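Local coordinates for protein 2-pyrone-4,6-dicarboxylic acid hydrolase, putative (Pseudomonas putida, PDB 2FFI) that probably hydrolyses the lactone ring of 2-pyrone-4,6-dicarboxylate, as a putative lactonase of the amidohydrolase family built on a TIM barrel, at residues 147-152 with 183-188; 151-156 with 163-168; 217-222 with 229-234; 50-55 with 250-255. One frame throughout, in Å; residues are numbered along the deposited sequence.

The four contacts illustrate how a barrel protein binds its layers mainly through apolar side chains. Contacts 2 and 3 are buried and alike: in each, a helix lies on a strand of its own beta-alpha-beta unit, and both strands belong to one parallel sheet. Contact 1 shares helix 149-156 with contact 2 but joins it to helix 182-185, the next helix along the chain, so its chemistry is mixed, with a carboxylate beside a proline ring and apolar branches behind. Through Leu185 and Leu222, contact 1 also touches contact 3. Contact 4 lies nearer the surface, where a histidine joins a phenylalanine against one valine; Trp233 of contact 3 packs on Phe54 and Phe255 there.

Contact 1: residues 147-152 with 183-188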
loop_
_atom_site.group_PDB
_atom_site.type_symbol
_atom_site.label_atom_id
_atom_site.label_comp_id
_atom_site.label_asym_id
_atom_site.label_seq_id
_atom_site.Cartn_x
_atom_site.Cartn_y
_atom_site.Cartn_z
ATOM N N ALA A 147 -16.634 2.018 -1.476
ATOM C CA ALA A 147 -17.728 2.491 -2.316
ATOM C C ALA A 147 -17.244 3.098 -3.622
ATOM O O ALA A 147 -17.897 2.941 -4.653
ATOM C CB ALA A 147 -18.573 3.493 -1.555
ATOM N N ASP A 148 -16.090 3.762 -3.584
ATOM C CA ASP A 148 -15.534 4.402 -4.774
ATOM C C ASP A 148 -14.460 3.595 -5.513
ATOM O O ASP A 148 -14.091 3.924 -6.648
ATOM C CB ASP A 148 -14.980 5.776 -4.400
ATOM C CG ASP A 148 -16.075 6.779 -4.142
ATOM O OD1 ASP A 148 -15.985 7.525 -3.134
ATOM O OD2 ASP A 148 -17.032 6.820 -4.956
ATOM N N ILE A 149 -13.975 2.527 -4.887
ATOM C CA ILE A 149 -12.948 1.695 -5.497
ATOM C C ILE A 149 -13.316 1.162 -6.882
ATOM O O ILE A 149 -12.612 1.435 -7.850
ATOM C CB ILE A 149 -12.583 0.524 -4.562
ATOM C CG1 ILE A 149 -11.970 1.082 -3.285
ATOM C CG2 ILE A 149 -11.608 -0.431 -5.232
ATOM C CD1 ILE A 149 -10.790 1.970 -3.528
ATOM N N PRO A 150 -14.420 0.404 -7.003
ATOM C CA PRO A 150 -14.790 -0.119 -8.326
ATOM C C PRO A 150 -14.883 0.926 -9.448
ATOM O O PRO A 150 -14.755 0.587 -10.625
ATOM C CB PRO A 150 -16.127 -0.815 -8.069
ATOM C CG PRO A 150 -16.686 -0.069 -6.886
ATOM C CD PRO A 150 -15.460 0.095 -6.008
ATOM N N VAL A 151 -15.109 2.189 -9.090
ATOM C CA VAL A 151 -15.212 3.247 -10.095
ATOM C C VAL A 151 -13.829 3.720 -10.502
ATOM O O VAL A 151 -13.595 4.000 -11.666
ATOM C CB VAL A 151 -16.019 4.463 -9.576
ATOM C CG1 VAL A 151 -16.041 5.543 -10.623
ATOM C CG2 VAL A 151 -17.444 4.045 -9.223
ATOM N N LEU A 152 -12.920 3.797 -9.535
ATOM C CA LEU A 152 -11.549 4.219 -9.788
ATOM C C LEU A 152 -10.789 3.108 -10.515
ATOM O O LEU A 152 -9.936 3.380 -11.354
ATOM C CB LEU A 152 -10.857 4.564 -8.471
ATOM N N ALA A 183 -19.038 -5.398 -2.434
ATOM C CA ALA A 183 -19.744 -6.386 -3.227
ATOM C C ALA A 183 -19.217 -6.370 -4.650
ATOM O O ALA A 183 -18.822 -7.408 -5.182
ATOM C CB ALA A 183 -21.222 -6.097 -3.222
ATOM N N GLU A 184 -19.208 -5.193 -5.269
ATOM C CA GLU A 184 -18.719 -5.061 -6.645
ATOM C C GLU A 184 -17.271 -5.522 -6.727
ATOM O O GLU A 184 -16.822 -5.990 -7.761
ATOM C CB GLU A 184 -18.808 -3.600 -7.105
ATOM C CG GLU A 184 -20.195 -2.983 -7.062
ATOM C CD GLU A 184 -20.185 -1.480 -7.344
ATOM O OE1 GLU A 184 -19.696 -0.710 -6.486
ATOM O OE2 GLU A 184 -20.658 -1.066 -8.430
ATOM N N LEU A 185 -16.551 -5.386 -5.621
ATOM C CA LEU A 185 -15.152 -5.782 -5.557
ATOM C C LEU A 185 -14.991 -7.310 -5.690
ATOM O O LEU A 185 -14.098 -7.780 -6.399
ATOM C CB LEU A 185 -14.549 -5.271 -4.242
ATOM C CG LEU A 185 -13.038 -5.237 -4.023
ATOM C CD1 LEU A 185 -12.527 -6.641 -3.769
ATOM C CD2 LEU A 185 -12.352 -4.616 -5.227
ATOM N N LEU A 186 -15.864 -8.078 -5.034
ATOM C CA LEU A 186 -15.799 -9.540 -5.088
ATOM C C LEU A 186 -16.365 -10.072 -6.385
ATOM O O LEU A 186 -16.464 -11.281 -6.574
ATOM C CB LEU A 186 -16.595 -10.162 -3.943
ATOM C CG LEU A 186 -16.311 -9.663 -2.541
ATOM C CD1 LEU A 186 -17.234 -10.368 -1.584
ATOM C CD2 LEU A 186 -14.862 -9.905 -2.198
ATOM N N THR A 187 -16.744 -9.164 -7.273
ATOM C CA THR A 187 -17.331 -9.550 -8.544
ATOM C C THR A 187 -16.700 -8.732 -9.654
ATOM O O THR A 187 -17.054 -8.878 -10.820
ATOM C CB THR A 187 -18.859 -9.289 -8.549
ATOM O OG1 THR A 187 -19.427 -9.743 -7.316
ATOM C CG2 THR A 187 -19.532 -10.033 -9.692
ATOM N N LEU A 188 -15.756 -7.873 -9.288
ATOM C CA LEU A 188 -15.096 -7.010 -10.266
ATOM C C LEU A 188 -14.509 -7.780 -11.443
ATOM O O LEU A 188 -14.253 -8.979 -11.354
ATOM C CB LEU A 188 -13.990 -6.194 -9.595
ATOM C CG LEU A 188 -13.352 -5.079 -10.427
ATOM C CD1 LEU A 188 -14.409 -4.048 -10.828
ATOM C CD2 LEU A 188 -12.250 -4.419 -9.609
#
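Pro150 and Leu185 mark the closest approach of the two backbones, their CA atoms 6.3 Å apart, where helix 149-156 passes the end of the short helix 182-185. Within the first segment Leu152 N reaches back to Asp148 O at 3.1 Å; in the second, the chain turns away after Leu185, and Thr187 OG1 donates to Ala183 O at 3.2 Å, which ties the turn to the helix it leaves. Between the two, the pyrrolidine ring of Pro150 makes the largest single contribution. Glu184 crosses it at about a right angle: its CG stands anti to the carbonyl carbon (chi1 -58°), and from there the extended chain carries OE1 to Pro150 CG, 3.1 Å away, while Glu184 CB lies 4.0 Å from Pro150 CB. The carboxylate thus borders a hydrocarbon ring, and its other oxygen has a long, weak ion pair with Arg154. With an alanine in place of Glu184, the Pro150 ring would probably lose its cover on this side and Arg154 its distant countercharge. Deeper in, Ile149 CG2 and Leu185 CD2 meet loosely at 4.3 Å. Both of these side chains also rest on Ile165 of strand 163-165, so the pair of helices packs over the barrel wall; Leu185 also touches Leu222 of helix 208-225, and its carbonyl oxygen is bonded to His225.

Contact 2: residues 151-156 with 163-168; sequences VLVRAL and IVIDHF. With PO4 (phosphate ion), chain C.
Val153 and Ile163 cross obliquely, the methyl CG1 of the valine meeting the end of the isoleucine, CD1, at 3.8 Å. Ile163 can reach so far because its CG1 is anti to the carbonyl carbon (chi1 -56°) and the chain then runs on extended toward the helix. Its CD1 is thereby set among three groups of helix 149-156: Val153 CG1, the carbonyl oxygen Val153 O at 3.5 Å, and Leu156 CB at 4.0 Å. The second branch of the valine serves another side chain on the helix-facing side of the strand, since Val153 CG2 touches Ile165 CD1 at 4.1 Å, these two side chains standing roughly at right angles. One valine therefore spans two alternate residues of the strand. This is the helix-on-strand packing of a beta-alpha-beta unit, strand 139-142, helix 149-156, strand 163-165, in a TIM barrel; the helix and strand segments run antiparallel at 170°, with axes 9.9 Å apart. Past the strand's last residues the chain enters the region where amidohydrolase barrels usually carry their active site. There His167 NE2 donates to O3 of a phosphate ion, probably from the crystallisation liquor, 2.7 Å away and near the ring plane, with an N-H...O angle of 153°. Arg110 binds the same ion, while Ser199 is bonded to His167 ND1 at the other side of the ring. A phenylalanine in place of His167 would probably leave the phosphate without this donor and Ser199 without its ring nitrogen partner. The ring also meets those of His18 and His143.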
loop_
_atom_site.group_PDB
_atom_site.type_symbol
_atom_site.label_atom_id
_atom_site.label_comp_id
_atom_site.label_asym_id
_atom_site.label_seq_id
_atom_site.Cartn_x
_atom_site.Cartn_y
_atom_site.Cartn_z
ATOM N N VAL A 151 -15.109 2.189 -9.090
ATOM C CA VAL A 151 -15.212 3.247 -10.095
ATOM C C VAL A 151 -13.829 3.720 -10.502
ATOM O O VAL A 151 -13.595 4.000 -11.666
ATOM C CB VAL A 151 -16.019 4.463 -9.576
ATOM C CG1 VAL A 151 -16.041 5.543 -10.623
ATOM C CG2 VAL A 151 -17.444 4.045 -9.223
ATOM N N LEU A 152 -12.920 3.797 -9.535
ATOM C CA LEU A 152 -11.549 4.219 -9.788
ATOM C C LEU A 152 -10.789 3.108 -10.515
ATOM O O LEU A 152 -9.936 3.380 -11.354
ATOM C CB LEU A 152 -10.857 4.564 -8.471
ATOM N N VAL A 153 -11.113 1.858 -10.191
ATOM C CA VAL A 153 -10.471 0.699 -10.813
ATOM C C VAL A 153 -10.864 0.573 -12.279
ATOM O O VAL A 153 -10.017 0.297 -13.127
ATOM C CB VAL A 153 -10.855 -0.623 -10.106
ATOM C CG1 VAL A 153 -10.299 -1.797 -10.886
ATOM C CG2 VAL A 153 -10.326 -0.635 -8.685
ATOM N N ARG A 154 -12.153 0.771 -12.559
ATOM C CA ARG A 154 -12.684 0.681 -13.916
ATOM C C ARG A 154 -12.247 1.848 -14.789
ATOM O O ARG A 154 -12.310 1.780 -16.020
ATOM C CB ARG A 154 -14.222 0.583 -13.900
ATOM C CG ARG A 154 -14.747 -0.858 -13.947
ATOM C CD ARG A 154 -16.239 -0.913 -14.246
ATOM N NE ARG A 154 -17.072 -0.689 -13.060
ATOM C CZ ARG A 154 -17.524 -1.654 -12.258
ATOM N NH1 ARG A 154 -18.271 -1.338 -11.209
ATOM N NH2 ARG A 154 -17.243 -2.935 -12.504
ATOM N N ALA A 155 -11.798 2.917 -14.146
ATOM C CA ALA A 155 -11.331 4.093 -14.863
ATOM C C ALA A 155 -9.880 3.867 -15.290
ATOM O O ALA A 155 -9.479 4.266 -16.379
ATOM C CB ALA A 155 -11.432 5.319 -13.968
ATOM N N LEU A 156 -9.100 3.219 -14.431
ATOM C CA LEU A 156 -7.697 2.935 -14.728
ATOM C C LEU A 156 -7.575 1.623 -15.493
ATOM O O LEU A 156 -6.498 1.262 -15.970
ATOM C CB LEU A 156 -6.891 2.820 -13.437
ATOM C CG LEU A 156 -6.835 4.042 -12.533
ATOM C CD1 LEU A 156 -6.196 3.658 -11.225
ATOM C CD2 LEU A 156 -6.068 5.146 -13.213
ATOM N N ILE A 163 -3.228 -2.446 -10.698
ATOM C CA ILE A 163 -3.955 -1.623 -9.757
ATOM C C ILE A 163 -3.903 -2.290 -8.379
ATOM O O ILE A 163 -4.393 -3.419 -8.200
ATOM C CB ILE A 163 -5.424 -1.469 -10.182
ATOM C CG1 ILE A 163 -5.494 -0.906 -11.604
ATOM C CG2 ILE A 163 -6.152 -0.585 -9.177
ATOM C CD1 ILE A 163 -6.871 -1.019 -12.256
ATOM N N VAL A 164 -3.306 -1.576 -7.423
ATOM C CA VAL A 164 -3.179 -2.023 -6.044
ATOM C C VAL A 164 -4.156 -1.286 -5.130
ATOM O O VAL A 164 -4.071 -0.063 -5.005
ATOM C CB VAL A 164 -1.760 -1.768 -5.506
ATOM C CG1 VAL A 164 -1.674 -2.226 -4.058
ATOM C CG2 VAL A 164 -0.734 -2.499 -6.351
ATOM N N ILE A 165 -5.052 -2.037 -4.483
ATOM C CA ILE A 165 -6.057 -1.482 -3.575
ATOM C C ILE A 165 -5.605 -1.573 -2.117
ATOM O O ILE A 165 -5.256 -2.651 -1.646
ATOM C CB ILE A 165 -7.404 -2.222 -3.750
ATOM C CG1 ILE A 165 -7.897 -2.049 -5.176
ATOM C CG2 ILE A 165 -8.473 -1.636 -2.847
ATOM C CD1 ILE A 165 -9.103 -2.862 -5.475
ATOM N N ASP A 166 -5.627 -0.440 -1.409
ATOM C CA ASP A 166 -5.188 -0.372 -0.010
ATOM C C ASP A 166 -6.196 -0.796 1.048
ATOM O O ASP A 166 -7.387 -0.517 0.939
ATOM C CB ASP A 166 -4.738 1.046 0.339
ATOM C CG ASP A 166 -3.470 1.462 -0.379
ATOM O OD1 ASP A 166 -3.038 2.615 -0.157
ATOM O OD2 ASP A 166 -2.904 0.655 -1.156
ATOM N N HIS A 167 -5.687 -1.459 2.082
ATOM C CA HIS A 167 -6.475 -1.921 3.216
ATOM C C HIS A 167 -7.810 -2.548 2.886
ATOM O O HIS A 167 -8.849 -1.975 3.176
ATOM C CB HIS A 167 -6.723 -0.770 4.185
ATOM C CG HIS A 167 -5.520 0.076 4.440
ATOM N ND1 HIS A 167 -4.258 -0.452 4.572
ATOM C CD2 HIS A 167 -5.388 1.414 4.602
ATOM C CE1 HIS A 167 -3.396 0.523 4.803
ATOM N NE2 HIS A 167 -4.058 1.664 4.826
ATOM N N PHE A 168 -7.791 -3.726 2.286
ATOM C CA PHE A 168 -9.037 -4.425 1.975
ATOM C C PHE A 168 -9.995 -3.586 1.139
ATOM O O PHE A 168 -11.131 -3.991 0.873
ATOM C CB PHE A 168 -9.738 -4.807 3.273
ATOM C CG PHE A 168 -8.976 -5.790 4.113
ATOM C CD1 PHE A 168 -9.144 -7.157 3.926
ATOM C CD2 PHE A 168 -8.133 -5.353 5.133
ATOM C CE1 PHE A 168 -8.499 -8.066 4.741
ATOM C CE2 PHE A 168 -7.479 -6.265 5.955
ATOM C CZ PHE A 168 -7.667 -7.625 5.761
HETATM P P PO4 C . -1.841 5.173 5.095
HETATM O O1 PO4 C . -1.008 5.585 3.938
HETATM O O2 PO4 C . -3.021 6.067 5.208
HETATM O O3 PO4 C . -2.305 3.779 4.898
HETATM O O4 PO4 C . -1.033 5.265 6.336
#

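Contact 3: residues 217-222 with 229-234; sequences QALCAL and ERLMWG
Leu231 reaches from its strand to Leu219 and Leu222 of helix 208-225, and its side chain can be traced outward as an example of how one leucine bridges a strand and a helix. The bond from CA to CB already points at the helix. CG, set anti to the carbonyl carbon (chi1 -76°), continues in that direction but stays a step back, 4.7 Å from Leu222 CB. At the fork the two methyls part company. Leu231 CD2 does the touching: it lies 3.6 Å from Leu219 CD2 and 3.8 Å from Leu222 CB, so that it sits between two residues three positions apart, about one helical turn. Leu231 CD1 turns away from the two leucine side chains. The side chains of Leu219 and Leu231 cross at a slant, methyl against methyl. Helix and strand here belong to the beta-alpha-beta unit of strand 194-199, helix 208-225 and strand 231-234, and Val196 of the neighbouring strand touches both Leu222 and Leu231. Polar bonds lie beside the contact: at the approach to the strand Arg230 NH2 donates to Glu229 O at 2.6 Å from above the carbonyl plane, and Arg230 NE is bonded to Gly192 O. Across the contact itself every meeting group is a hydrocarbon, which implies cohesion by burial and shape without the directional demands of hydrogen bonds.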
loop_
_atom_site.group_PDB
_atom_site.type_symbol
_atom_site.label_atom_id
_atom_site.label_comp_id
_atom_site.label_asym_id
_atom_site.label_seq_id
_atom_site.Cartn_x
_atom_site.Cartn_y
_atom_site.Cartn_z
ATOM N N GLN A 217 -13.275 -12.707 7.167
ATOM C CA GLN A 217 -14.226 -13.022 6.113
ATOM C C GLN A 217 -13.753 -12.422 4.788
ATOM O O GLN A 217 -13.762 -13.084 3.752
ATOM C CB GLN A 217 -15.597 -12.450 6.480
ATOM C CG GLN A 217 -16.158 -12.972 7.791
ATOM C CD GLN A 217 -16.572 -14.430 7.703
ATOM O OE1 GLN A 217 -16.935 -15.048 8.708
ATOM N NE2 GLN A 217 -16.528 -14.989 6.491
ATOM N N ALA A 218 -13.336 -11.161 4.846
ATOM C CA ALA A 218 -12.863 -10.426 3.678
ATOM C C ALA A 218 -11.744 -11.155 2.948
ATOM O O ALA A 218 -11.759 -11.252 1.721
ATOM C CB ALA A 218 -12.397 -9.026 4.090
ATOM N N LEU A 219 -10.780 -11.667 3.709
ATOM C CA LEU A 219 -9.654 -12.393 3.139
ATOM C C LEU A 219 -10.148 -13.592 2.359
ATOM O O LEU A 219 -9.853 -13.739 1.179
ATOM C CB LEU A 219 -8.706 -12.876 4.238
ATOM C CG LEU A 219 -7.212 -12.631 3.998
ATOM C CD1 LEU A 219 -6.416 -13.237 5.132
ATOM C CD2 LEU A 219 -6.787 -13.212 2.669
ATOM N N CYS A 220 -10.899 -14.461 3.015
ATOM C CA CYS A 220 -11.399 -15.637 2.333
ATOM C C CYS A 220 -12.165 -15.294 1.067
ATOM O O CYS A 220 -12.012 -15.977 0.066
ATOM C CB CYS A 220 -12.273 -16.481 3.270
ATOM S SG CYS A 220 -11.339 -17.232 4.668
ATOM N N ALA A 221 -12.979 -14.242 1.094
ATOM C CA ALA A 221 -13.756 -13.870 -0.096
ATOM C C ALA A 221 -12.860 -13.242 -1.161
ATOM O O ALA A 221 -12.979 -13.527 -2.353
ATOM C CB ALA A 221 -14.885 -12.900 0.285
ATOM N N LEU A 222 -11.968 -12.371 -0.709
ATOM C CA LEU A 222 -11.033 -11.701 -1.590
ATOM C C LEU A 222 -10.186 -12.723 -2.345
ATOM O O LEU A 222 -10.195 -12.747 -3.568
ATOM C CB LEU A 222 -10.149 -10.757 -0.770
ATOM C CG LEU A 222 -10.215 -9.259 -1.078
ATOM C CD1 LEU A 222 -11.648 -8.803 -1.256
ATOM C CD2 LEU A 222 -9.538 -8.502 0.046
ATOM N N GLU A 229 -2.011 -15.030 -5.230
ATOM C CA GLU A 229 -0.987 -14.314 -5.993
ATOM C C GLU A 229 -1.367 -12.850 -6.221
ATOM O O GLU A 229 -0.697 -12.131 -6.962
ATOM C CB GLU A 229 -0.742 -15.007 -7.347
ATOM C CG GLU A 229 0.535 -14.521 -8.058
ATOM C CD GLU A 229 0.848 -15.248 -9.369
ATOM O OE1 GLU A 229 0.898 -16.503 -9.364
ATOM O OE2 GLU A 229 1.067 -14.558 -10.399
ATOM N N ARG A 230 -2.440 -12.411 -5.573
ATOM C CA ARG A 230 -2.898 -11.043 -5.725
ATOM C C ARG A 230 -3.153 -10.352 -4.404
ATOM O O ARG A 230 -3.563 -9.197 -4.381
ATOM C CB ARG A 230 -4.158 -11.002 -6.582
ATOM C CG ARG A 230 -3.885 -11.273 -8.040
ATOM C CD ARG A 230 -3.242 -10.084 -8.693
ATOM N NE ARG A 230 -2.873 -10.389 -10.070
ATOM C CZ ARG A 230 -1.881 -11.202 -10.407
ATOM N NH1 ARG A 230 -1.614 -11.427 -11.680
ATOM N NH2 ARG A 230 -1.148 -11.781 -9.468
ATOM N N LEU A 231 -2.907 -11.057 -3.306
ATOM C CA LEU A 231 -3.087 -10.485 -1.982
ATOM C C LEU A 231 -1.751 -10.429 -1.240
ATOM O O LEU A 231 -1.010 -11.410 -1.211
ATOM C CB LEU A 231 -4.092 -11.311 -1.190
ATOM C CG LEU A 231 -5.565 -11.120 -1.579
ATOM C CD1 LEU A 231 -5.777 -11.622 -2.971
ATOM C CD2 LEU A 231 -6.487 -11.878 -0.621
HETATM N N MSE A 232 -1.439 -9.280 -0.650
HETATM C CA MSE A 232 -0.189 -9.134 0.089
HETATM C C MSE A 232 -0.416 -8.403 1.403
HETATM O O MSE A 232 -1.273 -7.522 1.494
HETATM C CB MSE A 232 0.841 -8.369 -0.734
HETATM C CG MSE A 232 0.552 -6.900 -0.861
HETATM SE SE MSE A 232 1.315 -6.194 -2.482
HETATM C CE MSE A 232 -0.317 -6.041 -3.470
ATOM N N TRP A 233 0.362 -8.762 2.416
ATOM C CA TRP A 233 0.231 -8.140 3.729
ATOM C C TRP A 233 1.063 -6.885 3.927
ATOM O O TRP A 233 2.212 -6.812 3.499
ATOM C CB TRP A 233 0.614 -9.132 4.829
ATOM C CG TRP A 233 0.595 -8.536 6.213
ATOM C CD1 TRP A 233 -0.468 -8.474 7.070
ATOM C CD2 TRP A 233 1.710 -7.932 6.906
ATOM N NE1 TRP A 233 -0.080 -7.875 8.254
ATOM C CE2 TRP A 233 1.246 -7.540 8.180
ATOM C CE3 TRP A 233 3.053 -7.688 6.571
ATOM C CZ2 TRP A 233 2.074 -6.925 9.122
ATOM C CZ3 TRP A 233 3.884 -7.065 7.514
ATOM C CH2 TRP A 233 3.387 -6.696 8.776
ATOM N N GLY A 234 0.476 -5.907 4.606
ATOM C CA GLY A 234 1.187 -4.676 4.903
ATOM C C GLY A 234 1.151 -4.369 6.393
ATOM O O GLY A 234 0.219 -4.763 7.074
#

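Contact 4: residues 50-55 with 250-255; sequences RAHGFS and SAVEQF
A small, partly buried contact is made by His52 and Phe54 against Val252, joining the turn after helix 42-51 to helix 248-258 from the late part of the chain. One methyl does all the touching: Val252 CG2 lies 3.9 Å from Phe54 CE1 and 4.0 Å from His52 CD2, approaching both rings obliquely. It is placed between them by the valine's first torsion: with CG1 anti to the backbone N (chi1 -178°), CG2 falls anti to the carbonyl carbon. The two aromatic residues are themselves neighbours, with His52 CB at the edge of the Phe54 ring and in its plane. Between them in sequence Gly53 takes backbone angles (phi 107°, psi -83°) at which a side chain would collide with the carbonyl oxygen of His52. In the TIM barrel, helix 42-51 leads into strand 56-57 and helix 248-258 follows strand 231-234, so the contact lies on the outer layer near the place where the first and last parts of the barrel meet. Trp233 belongs to that seam: its ring stacks on Phe54 and meets Phe255 edge to face, extending the apolar patch inward from Val252. His52, more exposed than Phe54, contributes differently. Its ring nitrogen ND1 is hydrogen-bonded to Gln48 O in the preceding helix, which restrains the rotation of the ring and leaves ring carbon CD2 toward the valine. Phe248 lies against the same imidazole, the two ring planes inclined to each other.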
loop_
_atom_site.group_PDB
_atom_site.type_symbol
_atom_site.label_atom_id
_atom_site.label_comp_id
_atom_site.label_asym_id
_atom_site.label_seq_id
_atom_site.Cartn_x
_atom_site.Cartn_y
_atom_site.Cartn_z
ATOM N N ARG A 50 13.280 -6.378 11.174
ATOM C CA ARG A 50 14.060 -7.558 11.529
ATOM C C ARG A 50 13.577 -8.170 12.804
ATOM O O ARG A 50 13.660 -9.387 12.985
ATOM C CB ARG A 50 15.550 -7.248 11.661
ATOM C CG ARG A 50 15.892 -6.043 12.504
ATOM C CD ARG A 50 17.352 -6.095 12.950
ATOM N NE ARG A 50 18.262 -6.592 11.919
ATOM C CZ ARG A 50 18.600 -5.924 10.813
ATOM N NH1 ARG A 50 18.096 -4.712 10.579
ATOM N NH2 ARG A 50 19.456 -6.465 9.940
ATOM N N ALA A 51 13.043 -7.326 13.674
ATOM C CA ALA A 51 12.553 -7.783 14.951
ATOM C C ALA A 51 11.347 -8.682 14.799
ATOM O O ALA A 51 11.044 -9.457 15.702
ATOM C CB ALA A 51 12.226 -6.590 15.830
ATOM N N HIS A 52 10.655 -8.597 13.665
ATOM C CA HIS A 52 9.474 -9.445 13.469
ATOM C C HIS A 52 9.568 -10.408 12.292
ATOM O O HIS A 52 8.562 -10.957 11.847
ATOM C CB HIS A 52 8.209 -8.583 13.334
ATOM C CG HIS A 52 7.925 -7.750 14.544
ATOM N ND1 HIS A 52 8.712 -6.678 14.906
ATOM C CD2 HIS A 52 6.984 -7.866 15.511
ATOM C CE1 HIS A 52 8.273 -6.175 16.044
ATOM N NE2 HIS A 52 7.224 -6.877 16.434
ATOM N N GLY A 53 10.776 -10.636 11.805
ATOM C CA GLY A 53 10.927 -11.524 10.675
ATOM C C GLY A 53 11.257 -10.744 9.420
ATOM O O GLY A 53 12.419 -10.620 9.055
ATOM N N PHE A 54 10.236 -10.204 8.767
ATOM C CA PHE A 54 10.393 -9.431 7.527
ATOM C C PHE A 54 11.782 -8.854 7.295
ATOM O O PHE A 54 12.361 -8.238 8.176
ATOM C CB PHE A 54 9.370 -8.307 7.504
ATOM C CG PHE A 54 8.035 -8.726 8.000
ATOM C CD1 PHE A 54 7.752 -8.718 9.357
ATOM C CD2 PHE A 54 7.079 -9.198 7.120
ATOM C CE1 PHE A 54 6.522 -9.177 9.832
ATOM C CE2 PHE A 54 5.857 -9.657 7.575
ATOM C CZ PHE A 54 5.573 -9.651 8.938
ATOM N N SER A 55 12.290 -9.032 6.082
ATOM C CA SER A 55 13.624 -8.576 5.706
ATOM C C SER A 55 13.619 -7.461 4.660
ATOM O O SER A 55 14.582 -6.702 4.540
ATOM C CB SER A 55 14.426 -9.763 5.148
ATOM O OG SER A 55 13.732 -10.408 4.072
ATOM N N SER A 250 1.710 -5.549 17.248
ATOM C CA SER A 250 0.263 -5.732 17.348
ATOM C C SER A 250 -0.320 -5.927 15.957
ATOM O O SER A 250 -1.386 -6.516 15.805
ATOM C CB SER A 250 -0.407 -4.536 18.027
ATOM O OG SER A 250 -0.653 -3.456 17.148
ATOM N N ALA A 251 0.383 -5.448 14.932
ATOM C CA ALA A 251 -0.087 -5.613 13.569
ATOM C C ALA A 251 0.169 -7.055 13.107
ATOM O O ALA A 251 -0.696 -7.671 12.482
ATOM C CB ALA A 251 0.617 -4.624 12.660
ATOM N N VAL A 252 1.352 -7.592 13.415
ATOM C CA VAL A 252 1.703 -8.974 13.034
ATOM C C VAL A 252 0.770 -9.962 13.761
ATOM O O VAL A 252 0.267 -10.925 13.185
ATOM C CB VAL A 252 3.185 -9.288 13.404
ATOM C CG1 VAL A 252 3.553 -10.688 12.963
ATOM C CG2 VAL A 252 4.103 -8.262 12.769
ATOM N N GLU A 253 0.553 -9.693 15.044
ATOM C CA GLU A 253 -0.325 -10.487 15.892
ATOM C C GLU A 253 -1.726 -10.584 15.292
ATOM O O GLU A 253 -2.400 -11.600 15.451
ATOM C CB GLU A 253 -0.397 -9.852 17.274
ATOM C CG GLU A 253 0.885 -10.012 18.098
ATOM C CD GLU A 253 0.790 -9.371 19.476
ATOM O OE1 GLU A 253 -0.349 -9.187 19.973
ATOM O OE2 GLU A 253 1.858 -9.063 20.063
ATOM N N GLN A 254 -2.167 -9.521 14.619
ATOM C CA GLN A 254 -3.474 -9.525 13.970
ATOM C C GLN A 254 -3.371 -10.361 12.706
ATOM O O GLN A 254 -4.358 -10.925 12.234
ATOM C CB GLN A 254 -3.904 -8.124 13.555
ATOM C CG GLN A 254 -4.371 -7.198 14.640
ATOM C CD GLN A 254 -4.695 -5.826 14.075
ATOM O OE1 GLN A 254 -3.838 -5.186 13.464
ATOM N NE2 GLN A 254 -5.937 -5.370 14.266
ATOM N N PHE A 255 -2.182 -10.407 12.123
ATOM C CA PHE A 255 -2.008 -11.201 10.917
ATOM C C PHE A 255 -2.105 -12.656 11.332
ATOM O O PHE A 255 -2.885 -13.422 10.766
ATOM C CB PHE A 255 -0.656 -10.901 10.273
ATOM C CG PHE A 255 -0.224 -11.922 9.282
ATOM C CD1 PHE A 255 0.710 -12.893 9.635
ATOM C CD2 PHE A 255 -0.761 -11.933 8.007
ATOM C CE1 PHE A 255 1.100 -13.864 8.736
ATOM C CE2 PHE A 255 -0.378 -12.899 7.099
ATOM C CZ PHE A 255 0.556 -13.868 7.465
#